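Local coordinates for protein extracellular serine protease (Aeromonas sobria, PDB 3WQB) that cleaves host plasma proteins as a calcium-binding, kexin/furin-like serine protease, preferentially cutting after two basic residues, one of them lysine, at residues Leu57-His63 against Lys133-Pro137. The protein carries 1 engineered substitution. Residues are numbered along the deposited sequence; the frame is centred on the assembly and turned at random.
Sequences LNLWWAH and KGIAP
Leu-57, in the turn that leads into helix 60-64, meets Ile-135 methyl to methyl, CD1 of Leu-57 lying 3.5 Å from CD1 of Ile-135, closer than carbon pairs usually pack. The two side chains cross at about a right angle, and the helix 335-352 adds Ser-341 beside the leucine and Leu-348 beside the isoleucine. Two residues on, Leu-59 offers its CD2 to the other branch of the same isoleucine, CG2 of Ile-135, at 3.7 Å, so that one Ile-135 side chain serves both leucines with separate methyls. Leu-59 is also the N-cap of helix 60-64. Its CG sits between the backbone N and the carbonyl carbon (chi1 52°), and its second methyl, CD1, lies over the centre of the His-63 ring, 3.8 Å above the plane.

Within the subtilisin-like domain, built round a parallel sheet, the contact joins helix 60-64, which precedes strand 73-77, to the loop running from helix 115-124 to strand 140-144.

His-63, last of 57-63, carries the polar part. With CG anti to the carbonyl carbon, the imidazole reaches across, and NE2 of His-63 donates to Ile-135 O at 2.8 Å. The bond is nearly straight (165°) and lies almost in the ring plane, though the donor is tilted from the carbonyl plane. At the other ring nitrogen, the fully extended Lys-133 arrives from the opposite direction and brings its NZ to 2.9 Å from ND1 of His-63. NZ of Lys-133 has hydrogen bonds to Pro-26 O and to a water, which in turn donates to His-63 O, and the lysine chain packs on Asn-29, a ligand of the first calcium ion.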
loop_
_atom_site.group_PDB
_atom_site.type_symbol
_atom_site.label_atom_id
_atom_site.label_comp_id
_atom_site.label_asym_id
_atom_site.label_seq_id
_atom_site.Cartn_x
_atom_site.Cartn_y
_atom_site.Cartn_z
ATOM N N LEU A 57 4.496 -18.420 5.151
ATOM C CA LEU A 57 5.459 -17.876 4.192
ATOM C C LEU A 57 6.389 -18.924 3.579
ATOM O O LEU A 57 7.277 -18.584 2.783
ATOM C CB LEU A 57 6.266 -16.749 4.828
ATOM C CG LEU A 57 5.422 -15.573 5.312
ATOM C CD1 LEU A 57 6.256 -14.663 6.201
ATOM C CD2 LEU A 57 4.815 -14.788 4.144
ATOM N N ASN A 58 6.192 -20.191 3.958
ATOM C CA ASN A 58 7.036 -21.322 3.537
ATOM C C ASN A 58 8.507 -20.959 3.544
ATOM O O ASN A 58 9.186 -20.984 2.513
ATOM C CB ASN A 58 6.606 -21.937 2.191
ATOM C CG ASN A 58 7.101 -23.373 2.035
ATOM O OD1 ASN A 58 7.083 -24.154 2.986
ATOM N ND2 ASN A 58 7.556 -23.715 0.845
ATOM N N LEU A 59 8.993 -20.598 4.731
ATOM C CA LEU A 59 10.358 -20.102 4.894
ATOM C C LEU A 59 11.216 -21.046 5.731
ATOM O O LEU A 59 12.369 -20.730 6.038
ATOM C CB LEU A 59 10.362 -18.700 5.518
ATOM C CG LEU A 59 9.583 -18.475 6.818
ATOM C CD1 LEU A 59 10.131 -19.275 7.988
ATOM C CD2 LEU A 59 9.580 -16.990 7.143
ATOM N N TRP A 60 10.676 -22.216 6.072
ATOM C CA TRP A 60 11.388 -23.130 6.971
ATOM C C TRP A 60 12.775 -23.556 6.457
ATOM O O TRP A 60 13.697 -23.739 7.245
ATOM C CB TRP A 60 10.516 -24.338 7.303
ATOM C CG TRP A 60 10.165 -25.204 6.132
ATOM C CD1 TRP A 60 9.026 -25.150 5.381
ATOM C CD2 TRP A 60 10.958 -26.270 5.590
ATOM N NE1 TRP A 60 9.062 -26.114 4.399
ATOM C CE2 TRP A 60 10.237 -26.813 4.504
ATOM C CE3 TRP A 60 12.214 -26.810 5.911
ATOM C CZ2 TRP A 60 10.723 -27.880 3.744
ATOM C CZ3 TRP A 60 12.701 -27.869 5.146
ATOM C CH2 TRP A 60 11.958 -28.387 4.074
ATOM N N TRP A 61 12.920 -23.712 5.143
ATOM C CA TRP A 61 14.183 -24.146 4.567
ATOM C C TRP A 61 15.201 -23.020 4.603
ATOM O O TRP A 61 16.380 -23.267 4.831
ATOM C CB TRP A 61 13.967 -24.705 3.162
ATOM C CG TRP A 61 15.189 -25.256 2.482
ATOM C CD1 TRP A 61 15.606 -26.562 2.458
ATOM C CD2 TRP A 61 16.126 -24.521 1.684
ATOM N NE1 TRP A 61 16.753 -26.675 1.701
ATOM C CE2 TRP A 61 17.089 -25.441 1.210
ATOM C CE3 TRP A 61 16.249 -23.168 1.327
ATOM C CZ2 TRP A 61 18.168 -25.051 0.407
ATOM C CZ3 TRP A 61 17.315 -22.782 0.521
ATOM C CH2 TRP A 61 18.257 -23.723 0.065
ATOM N N ALA A 62 14.757 -21.777 4.403
ATOM C CA ALA A 62 15.638 -20.639 4.656
ATOM C C ALA A 62 16.174 -20.678 6.093
ATOM O O ALA A 62 17.381 -20.600 6.320
ATOM C CB ALA A 62 14.933 -19.329 4.374
ATOM N N HIS A 63 15.278 -20.842 7.056
ATOM C CA HIS A 63 15.690 -20.877 8.446
ATOM C C HIS A 63 16.612 -22.055 8.759
ATOM O O HIS A 63 17.590 -21.882 9.477
ATOM C CB HIS A 63 14.473 -20.847 9.371
ATOM C CG HIS A 63 13.894 -19.477 9.543
ATOM N ND1 HIS A 63 13.248 -19.085 10.695
ATOM C CD2 HIS A 63 13.884 -18.400 8.720
ATOM C CE1 HIS A 63 12.852 -17.831 10.569
ATOM N NE2 HIS A 63 13.223 -17.392 9.380
ATOM N N LYS A 133 10.366 -15.154 17.048
ATOM C CA LYS A 133 11.458 -15.201 16.085
ATOM C C LYS A 133 11.043 -14.395 14.863
ATOM O O LYS A 133 9.998 -14.650 14.276
ATOM C CB LYS A 133 11.756 -16.650 15.684
ATOM C CG LYS A 133 13.051 -16.830 14.884
ATOM C CD LYS A 133 13.194 -18.268 14.380
ATOM C CE LYS A 133 14.568 -18.514 13.779
ATOM N NZ LYS A 133 14.672 -19.858 13.113
ATOM N N GLY A 134 11.859 -13.423 14.473
ATOM C CA GLY A 134 11.571 -12.680 13.249
ATOM C C GLY A 134 11.616 -13.558 12.009
ATOM O O GLY A 134 12.250 -14.625 11.998
ATOM N N ILE A 135 10.937 -13.112 10.956
ATOM C CA ILE A 135 11.073 -13.746 9.651
ATOM C C ILE A 135 12.538 -13.698 9.200
ATOM O O ILE A 135 13.070 -14.679 8.671
ATOM C CB ILE A 135 10.192 -13.020 8.636
ATOM C CG1 ILE A 135 8.725 -13.308 8.913
ATOM C CG2 ILE A 135 10.530 -13.408 7.197
ATOM C CD1 ILE A 135 7.796 -12.315 8.223
ATOM N N ALA A 136 13.171 -12.545 9.431
ATOM C CA ALA A 136 14.548 -12.272 9.043
ATOM C C ALA A 136 15.257 -11.769 10.308
ATOM O O ALA A 136 15.553 -10.570 10.440
ATOM C CB ALA A 136 14.585 -11.231 7.932
ATOM N N PRO A 137 15.540 -12.691 11.251
ATOM C CA PRO A 137 15.974 -12.290 12.588
ATOM C C PRO A 137 17.403 -11.763 12.667
ATOM O O PRO A 137 17.861 -11.382 13.751
ATOM C CB PRO A 137 15.810 -13.571 13.410
ATOM C CG PRO A 137 16.007 -14.661 12.429
ATOM C CD PRO A 137 15.432 -14.157 11.124
HETATM O O HOH W 1 17.079 -20.554 11.993
#